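Local coordinates for protein predicted DNA-binding transcriptional regulator (Aliivibrio fischeri ES114, PDB 7DWN) that belongs to the LysR family of transcriptional regulators, forms a tetramer and probably binds cis-regulatory DNA to control transcription, at residues A[210-215]-A[260-265]; A[222-227]-A[238-243]. One frame throughout, in Å; residues are numbered along the deposited sequence.

Contact 1: residues A[210-215]-A[260-265]; sequences REQVAL and QSLRLP
The side-chain amide of Gln-212 meets the 260-265 segment with its carbonyl end rather than a broad face: Leu-262 CD2 and Ser-261 OG lie on opposite sides of the amide plane, both tilted out of it. Gln-212 OE1 comes to 3.6 Å from Leu-262 CD2, while its distance to Ser-261 OG, 4.0 Å, is too long for a hydrogen bond. The contact belongs to the LysR substrate-binding domain, of periplasmic-binding-protein type, and joins the loop between helix 201-209 and strand 215-221 to the turn that leads into strand 264-272. That turn is closed by a backbone hydrogen bond from Arg-263 N to Gln-260 O (3.2 Å). Facing it, Gln-212 has CG anti to the backbone carbonyl carbon (chi1 -54°) and an extended chain beyond (chi2 -176°), which carries the amide past the isobutyl group of Leu-262 in the opposite sense. The apolar half of the contact is Val-213 against the same leucine, the two side chains reaching toward each other tip to tip. Phe-185 touches both of them and Ile-209 packs on Leu-262, so the leucine is buried at the inner side of a contact whose outer side, with Gln-212 and Ser-261, is exposed. The area involved is small, 140 Å² in all, and Gln-212 and Val-213 also touch a crystal neighbour, which may influence their conformations. Val-213 CG1 sits almost evenly between the two leucine methyls, 3.8 Å from Leu-262 CD1 and 3.9 Å from Leu-262 CD2.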
ATOM      1  N   ARG A 210       9.910  -0.026  39.410  1.00 82.87           N
ATOM      2  CA  ARG A 210       8.606   0.454  39.876  1.00 84.25           C
ATOM      3  C   ARG A 210       8.223  -0.074  41.263  1.00 90.98           C
ATOM      4  O   ARG A 210       7.702   0.682  42.093  1.00 83.51           O
ATOM      5  CB  ARG A 210       7.523   0.089  38.863  1.00 83.38           C
ATOM      6  CG  ARG A 210       6.249   0.882  39.061  1.00 89.47           C
ATOM      7  CD  ARG A 210       5.298   0.723  37.894  1.00 92.74           C
ATOM      8  NE  ARG A 210       4.229   1.714  37.954  1.00 94.12           N
ATOM      9  CZ  ARG A 210       3.129   1.582  38.687  1.00 99.72           C
ATOM     10  NH1 ARG A 210       2.945   0.496  39.424  1.00102.02           N
ATOM     11  NH2 ARG A 210       2.208   2.537  38.682  1.00102.59           N
ATOM     12  N   GLU A 211       8.467  -1.361  41.543  1.00102.78           N
ATOM     13  CA  GLU A 211       7.990  -1.937  42.804  1.00108.42           C
ATOM     14  C   GLU A 211       8.732  -1.408  44.025  1.00105.91           C
ATOM     15  O   GLU A 211       8.248  -1.584  45.149  1.00116.55           O
ATOM     16  CB  GLU A 211       8.097  -3.464  42.786  1.00117.73           C
ATOM     17  CG  GLU A 211       7.052  -4.177  41.941  1.00126.89           C
ATOM     18  CD  GLU A 211       5.627  -3.871  42.367  1.00135.78           C
ATOM     19  OE1 GLU A 211       4.811  -3.519  41.489  1.00137.73           O
ATOM     20  OE2 GLU A 211       5.324  -3.975  43.575  1.00140.19           O
ATOM     21  N   GLN A 212       9.885  -0.775  43.842  1.00 96.18           N
ATOM     22  CA  GLN A 212      10.692  -0.291  44.953  1.00 85.93           C
ATOM     23  C   GLN A 212      10.264   1.086  45.445  1.00 79.37           C
ATOM     24  O   GLN A 212      10.875   1.608  46.384  1.00 77.23           O
ATOM     25  CB  GLN A 212      12.169  -0.251  44.553  1.00 86.61           C
ATOM     26  CG  GLN A 212      12.708  -1.564  44.009  1.00 93.97           C
ATOM     27  CD  GLN A 212      14.194  -1.500  43.710  1.00 99.90           C
ATOM     28  OE1 GLN A 212      14.833  -0.465  43.904  1.00102.88           O
ATOM     29  NE2 GLN A 212      14.752  -2.608  43.237  1.00101.81           N
ATOM     30  N   VAL A 213       9.244   1.690  44.838  1.00 73.16           N
ATOM     31  CA  VAL A 213       8.856   3.061  45.141  1.00 71.02           C
ATOM     32  C   VAL A 213       7.339   3.183  45.083  1.00 73.41           C
ATOM     33  O   VAL A 213       6.659   2.417  44.394  1.00 75.75           O
ATOM     34  CB  VAL A 213       9.520   4.062  44.169  1.00 72.96           C
ATOM     35  CG1 VAL A 213      11.017   4.149  44.430  1.00 76.12           C
ATOM     36  CG2 VAL A 213       9.264   3.642  42.736  1.00 71.50           C
ATOM     37  N   ALA A 214       6.806   4.160  45.821  1.00 71.67           N
ATOM     38  CA  ALA A 214       5.375   4.444  45.849  1.00 65.91           C
ATOM     39  C   ALA A 214       5.122   5.667  44.975  1.00 59.16           C
ATOM     40  O   ALA A 214       5.421   6.798  45.370  1.00 59.64           O
ATOM     41  CB  ALA A 214       4.890   4.665  47.280  1.00 66.17           C
ATOM     42  N   LEU A 215       4.570   5.439  43.789  1.00 51.97           N
ATOM     43  CA  LEU A 215       4.346   6.487  42.804  1.00 50.18           C
ATOM     44  C   LEU A 215       2.866   6.563  42.459  1.00 58.40           C
ATOM     45  O   LEU A 215       2.187   5.532  42.395  1.00 56.34           O
ATOM     46  CB  LEU A 215       5.149   6.222  41.527  1.00 49.83           C
ATOM     47  CG  LEU A 215       6.654   6.000  41.674  1.00 58.18           C
ATOM     48  CD1 LEU A 215       7.250   5.513  40.363  1.00 50.58           C
ATOM     49  CD2 LEU A 215       7.327   7.280  42.130  1.00 64.42           C
ATOM     50  N   GLN A 260      20.893   4.740  44.943  1.00 85.52           N
ATOM     51  CA  GLN A 260      21.720   4.429  43.781  1.00 75.58           C
ATOM     52  C   GLN A 260      21.119   3.298  42.958  1.00 57.10           C
ATOM     53  O   GLN A 260      21.286   3.263  41.733  1.00 49.55           O
ATOM     54  CB  GLN A 260      23.140   4.076  44.222  1.00 85.24           C
ATOM     55  CG  GLN A 260      24.134   3.951  43.075  1.00 92.03           C
ATOM     56  CD  GLN A 260      24.412   5.277  42.391  1.00 95.70           C
ATOM     57  OE1 GLN A 260      24.426   6.328  43.033  1.00 98.15           O
ATOM     58  NE2 GLN A 260      24.636   5.235  41.081  1.00 92.22           N
ATOM     59  N   SER A 261      20.407   2.373  43.606  1.00 52.22           N
ATOM     60  CA  SER A 261      19.724   1.310  42.879  1.00 51.56           C
ATOM     61  C   SER A 261      18.548   1.831  42.062  1.00 64.24           C
ATOM     62  O   SER A 261      18.057   1.115  41.182  1.00 66.27           O
ATOM     63  CB  SER A 261      19.251   0.231  43.853  1.00 49.90           C
ATOM     64  OG  SER A 261      18.456   0.790  44.884  1.00 43.46           O
ATOM     65  N   LEU A 262      18.082   3.052  42.335  1.00 63.99           N
ATOM     66  CA  LEU A 262      17.033   3.657  41.523  1.00 61.44           C
ATOM     67  C   LEU A 262      17.579   4.325  40.269  1.00 63.41           C
ATOM     68  O   LEU A 262      16.820   4.540  39.318  1.00 65.33           O
ATOM     69  CB  LEU A 262      16.239   4.675  42.346  1.00 58.74           C
ATOM     70  CG  LEU A 262      15.437   4.123  43.527  1.00 54.99           C
ATOM     71  CD1 LEU A 262      14.629   5.225  44.193  1.00 60.45           C
ATOM     72  CD2 LEU A 262      14.532   2.987  43.079  1.00 49.66           C
ATOM     73  N   ARG A 263      18.868   4.660  40.247  1.00 57.63           N
ATOM     74  CA  ARG A 263      19.493   5.199  39.044  1.00 60.75           C
ATOM     75  C   ARG A 263      19.631   4.090  38.009  1.00 60.26           C
ATOM     76  O   ARG A 263      20.279   3.070  38.269  1.00 59.14           O
ATOM     77  CB  ARG A 263      20.856   5.800  39.383  1.00 54.83           C
ATOM     78  CG  ARG A 263      20.815   6.919  40.415  1.00 53.56           C
ATOM     79  CD  ARG A 263      22.208   7.476  40.671  1.00 60.84           C
ATOM     80  NE  ARG A 263      22.194   8.696  41.475  1.00 67.01           N
ATOM     81  CZ  ARG A 263      22.346   8.728  42.796  1.00 69.82           C
ATOM     82  NH1 ARG A 263      22.524   7.603  43.472  1.00 75.11           N
ATOM     83  NH2 ARG A 263      22.323   9.885  43.443  1.00 71.00           N
ATOM     84  N   LEU A 264      19.026   4.279  36.836  1.00 50.41           N
ATOM     85  CA  LEU A 264      18.913   3.176  35.887  1.00 39.47           C
ATOM     86  C   LEU A 264      19.822   3.389  34.690  1.00 40.25           C
ATOM     87  O   LEU A 264      19.796   4.471  34.095  1.00 37.74           O
ATOM     88  CB  LEU A 264      17.464   3.034  35.417  1.00 47.02           C
ATOM     89  CG  LEU A 264      16.437   2.845  36.531  1.00 48.50           C
ATOM     90  CD1 LEU A 264      15.045   3.175  36.025  1.00 52.01           C
ATOM     91  CD2 LEU A 264      16.492   1.425  37.069  1.00 46.26           C
ATOM     92  N   PRO A 265      20.621   2.406  34.284  1.00 46.55           N
ATOM     93  CA  PRO A 265      21.488   2.610  33.117  1.00 37.55           C
ATOM     94  C   PRO A 265      20.692   2.644  31.820  1.00 35.13           C
ATOM     95  O   PRO A 265      19.720   1.907  31.644  1.00 35.43           O
ATOM     96  CB  PRO A 265      22.434   1.405  33.164  1.00 35.56           C
ATOM     97  CG  PRO A 265      21.655   0.353  33.868  1.00 40.30           C
ATOM     98  CD  PRO A 265      20.819   1.078  34.892  1.00 48.36           C
TER

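Contact 2: residues A[222-227]-A[238-243]; sequences SMTDML and AWLPAY
The first turn of helix 224-232 lies obliquely across strand 238-241, the two running in broadly opposite senses, with Thr-224 CA 6.8 Å from Leu-240 CA and Leu-227 CA 6.6 Å from Ala-238 CA. Leu-227 meets the strand through its CB, which lies 4.2 Å from Ala-238 CB and 3.9 Å from Leu-240 CD2; the Leu-227 side chain also touches Phe-219 and Tyr-196. Leu-240 contributes a single methyl, CD2, which reaches in beside Leu-227 and also approaches the backbone oxygen of Thr-224. At the other end of the seam the methyl of Thr-224 bears on the proline ring, with Thr-224 CG2 3.6 Å from Pro-241 CD and 3.7 Å from Pro-241 CG. The threonine torsion (chi1 -72°) turns CG2 anti to the backbone N and places OG1 beside that N. Met-202 of helix 201-209 touches both Thr-224 and Pro-241, whereas the flank of the helix bearing Asp-225 and Met-226 packs on His-101 and Ile-108 of the second subunit. The helix-strand seam is thus a buried aliphatic layer of the substrate-binding domain. Because the methyl of Thr-224 does the packing, its hydroxyl can bond Tyr-196 OH and a sulfonate oxygen of bound MES, probably a crystallisation component, consistent with a polar pocket edged by this apolar seam.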
ATOM      1  N   SER A 222       5.973  11.399  26.201  1.00 38.58           N
ATOM      2  CA  SER A 222       7.115  10.782  25.545  1.00 34.31           C
ATOM      3  C   SER A 222       8.288  11.739  25.398  1.00 37.80           C
ATOM      4  O   SER A 222       9.363  11.315  24.964  1.00 49.13           O
ATOM      5  CB  SER A 222       6.713  10.253  24.164  1.00 46.37           C
ATOM      6  OG  SER A 222       6.320  11.311  23.306  1.00 55.94           O
ATOM      7  N   MET A 223       8.108  13.010  25.748  1.00 31.42           N
ATOM      8  CA  MET A 223       9.137  14.029  25.592  1.00 33.75           C
ATOM      9  C   MET A 223       9.838  14.250  26.926  1.00 38.50           C
ATOM     10  O   MET A 223       9.203  14.646  27.909  1.00 36.75           O
ATOM     11  CB  MET A 223       8.528  15.332  25.075  1.00 27.83           C
ATOM     12  CG  MET A 223       7.960  15.221  23.670  1.00 34.61           C
ATOM     13  SD  MET A 223       6.892  16.601  23.221  1.00 44.52           S
ATOM     14  CE  MET A 223       5.506  16.312  24.314  1.00 34.90           C
ATOM     15  N   THR A 224      11.149  13.991  26.956  1.00 28.77           N
ATOM     16  CA  THR A 224      11.924  14.213  28.172  1.00 37.42           C
ATOM     17  C   THR A 224      11.875  15.674  28.597  1.00 34.74           C
ATOM     18  O   THR A 224      11.789  15.977  29.792  1.00 31.91           O
ATOM     19  CB  THR A 224      13.371  13.764  27.960  1.00 37.21           C
ATOM     20  OG1 THR A 224      13.426  12.334  27.909  1.00 41.88           O
ATOM     21  CG2 THR A 224      14.273  14.271  29.076  1.00 38.48           C
ATOM     22  N   ASP A 225      11.922  16.592  27.633  1.00 39.68           N
ATOM     23  CA  ASP A 225      11.885  18.011  27.966  1.00 46.84           C
ATOM     24  C   ASP A 225      10.576  18.386  28.650  1.00 49.08           C
ATOM     25  O   ASP A 225      10.565  19.238  29.545  1.00 51.91           O
ATOM     26  CB  ASP A 225      12.100  18.842  26.701  1.00 62.22           C
ATOM     27  CG  ASP A 225      12.821  20.145  26.974  1.00 80.70           C
ATOM     28  OD1 ASP A 225      13.933  20.104  27.549  1.00 79.66           O
ATOM     29  OD2 ASP A 225      12.279  21.209  26.606  1.00 84.93           O
ATOM     30  N   MET A 226       9.472  17.743  28.262  1.00 46.64           N
ATOM     31  CA  MET A 226       8.190  17.985  28.916  1.00 42.49           C
ATOM     32  C   MET A 226       8.242  17.596  30.392  1.00 46.80           C
ATOM     33  O   MET A 226       7.852  18.379  31.273  1.00 48.37           O
ATOM     34  CB  MET A 226       7.094  17.205  28.188  1.00 38.21           C
ATOM     35  CG  MET A 226       5.681  17.694  28.433  1.00 42.85           C
ATOM     36  SD  MET A 226       5.398  19.332  27.741  1.00 39.35           S
ATOM     37  CE  MET A 226       5.493  20.343  29.215  1.00 38.27           C
ATOM     38  N   LEU A 227       8.713  16.376  30.676  1.00 44.85           N
ATOM     39  CA  LEU A 227       8.854  15.927  32.058  1.00 41.87           C
ATOM     40  C   LEU A 227       9.809  16.822  32.834  1.00 43.44           C
ATOM     41  O   LEU A 227       9.572  17.122  34.007  1.00 40.03           O
ATOM     42  CB  LEU A 227       9.344  14.479  32.101  1.00 31.95           C
ATOM     43  CG  LEU A 227       8.483  13.404  31.441  1.00 31.86           C
ATOM     44  CD1 LEU A 227       9.058  12.027  31.732  1.00 29.40           C
ATOM     45  CD2 LEU A 227       7.050  13.498  31.925  1.00 27.26           C
ATOM     46  N   ALA A 238      10.555  12.825  38.386  1.00 42.83           N
ATOM     47  CA  ALA A 238      10.664  12.091  37.131  1.00 37.90           C
ATOM     48  C   ALA A 238      12.059  11.502  36.986  1.00 38.77           C
ATOM     49  O   ALA A 238      13.028  12.025  37.534  1.00 38.88           O
ATOM     50  CB  ALA A 238      10.340  12.982  35.926  1.00 35.65           C
ATOM     51  N   TRP A 239      12.141  10.402  36.239  1.00 33.79           N
ATOM     52  CA  TRP A 239      13.419   9.807  35.869  1.00 33.83           C
ATOM     53  C   TRP A 239      13.896  10.493  34.597  1.00 33.56           C
ATOM     54  O   TRP A 239      13.384  10.232  33.507  1.00 39.75           O
ATOM     55  CB  TRP A 239      13.289   8.299  35.681  1.00 40.16           C
ATOM     56  CG  TRP A 239      13.430   7.531  36.957  1.00 44.41           C
ATOM     57  CD1 TRP A 239      14.549   6.894  37.412  1.00 41.33           C
ATOM     58  CD2 TRP A 239      12.420   7.327  37.947  1.00 37.38           C
ATOM     59  NE1 TRP A 239      14.293   6.301  38.626  1.00 41.07           N
ATOM     60  CE2 TRP A 239      12.993   6.552  38.976  1.00 38.30           C
ATOM     61  CE3 TRP A 239      11.085   7.724  38.064  1.00 34.87           C
ATOM     62  CZ2 TRP A 239      12.275   6.172  40.110  1.00 41.07           C
ATOM     63  CZ3 TRP A 239      10.375   7.341  39.184  1.00 35.49           C
ATOM     64  CH2 TRP A 239      10.971   6.573  40.193  1.00 36.13           C
ATOM     65  N   LEU A 240      14.874  11.372  34.736  1.00 32.93           N
ATOM     66  CA  LEU A 240      15.371  12.114  33.596  1.00 33.00           C
ATOM     67  C   LEU A 240      16.782  11.670  33.238  1.00 41.67           C
ATOM     68  O   LEU A 240      17.566  11.325  34.131  1.00 42.58           O
ATOM     69  CB  LEU A 240      15.366  13.620  33.880  1.00 33.29           C
ATOM     70  CG  LEU A 240      13.997  14.184  34.264  1.00 38.83           C
ATOM     71  CD1 LEU A 240      14.065  15.684  34.502  1.00 41.06           C
ATOM     72  CD2 LEU A 240      12.987  13.854  33.182  1.00 33.43           C
ATOM     73  N   PRO A 241      17.125  11.637  31.951  1.00 46.96           N
ATOM     74  CA  PRO A 241      18.504  11.320  31.570  1.00 44.80           C
ATOM     75  C   PRO A 241      19.457  12.378  32.101  1.00 47.75           C
ATOM     76  O   PRO A 241      19.162  13.575  32.080  1.00 43.68           O
ATOM     77  CB  PRO A 241      18.459  11.307  30.038  1.00 42.88           C
ATOM     78  CG  PRO A 241      17.265  12.130  29.685  1.00 51.42           C
ATOM     79  CD  PRO A 241      16.269  11.875  30.778  1.00 43.76           C
ATOM     80  N   ALA A 242      20.610  11.920  32.585  1.00 39.53           N
ATOM     81  CA  ALA A 242      21.506  12.814  33.309  1.00 35.27           C
ATOM     82  C   ALA A 242      22.093  13.890  32.404  1.00 33.29           C
ATOM     83  O   ALA A 242      22.401  14.989  32.879  1.00 36.89           O
ATOM     84  CB  ALA A 242      22.616  12.010  33.979  1.00 51.09           C
ATOM     85  N   TYR A 243      22.243  13.612  31.107  1.00 30.48           N
ATOM     86  CA  TYR A 243      22.834  14.601  30.211  1.00 35.05           C
ATOM     87  C   TYR A 243      21.914  15.789  29.963  1.00 46.57           C
ATOM     88  O   TYR A 243      22.377  16.819  29.460  1.00 59.50           O
ATOM     89  CB  TYR A 243      23.221  13.955  28.876  1.00 31.00           C
ATOM     90  CG  TYR A 243      22.071  13.321  28.123  1.00 39.01           C
ATOM     91  CD1 TYR A 243      21.202  14.093  27.361  1.00 36.84           C
ATOM     92  CD2 TYR A 243      21.867  11.946  28.156  1.00 40.32           C
ATOM     93  CE1 TYR A 243      20.157  13.521  26.670  1.00 36.16           C
ATOM     94  CE2 TYR A 243      20.822  11.363  27.463  1.00 42.35           C
ATOM     95  CZ  TYR A 243      19.969  12.157  26.723  1.00 39.15           C
ATOM     96  OH  TYR A 243      18.927  11.589  26.027  1.00 34.64           O
TER

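How the contacts relate
Both contacts lie in the substrate-binding domain, their centres about 15 Å apart, and contact 2 is nested within the length of chain that contact 1 closes. Helix 201-209 leads into 210-215, strand 215-221 then runs to helix 224-232, and strand 238-241 precedes the return through 260-265. Strands 238-241 and 264-272 each pair antiparallel with strand 160-174, so both contacts reach one mixed sheet. Trp-239 connects them directly: its NE1 makes a probable hydrogen bond with Leu-262 O (3.2 Å), and its ring packs against Leu-215, Leu-264 and Val-213. The partly exposed loop contact and the buried helix-strand seam beside the MES site are thereby linked through one indole.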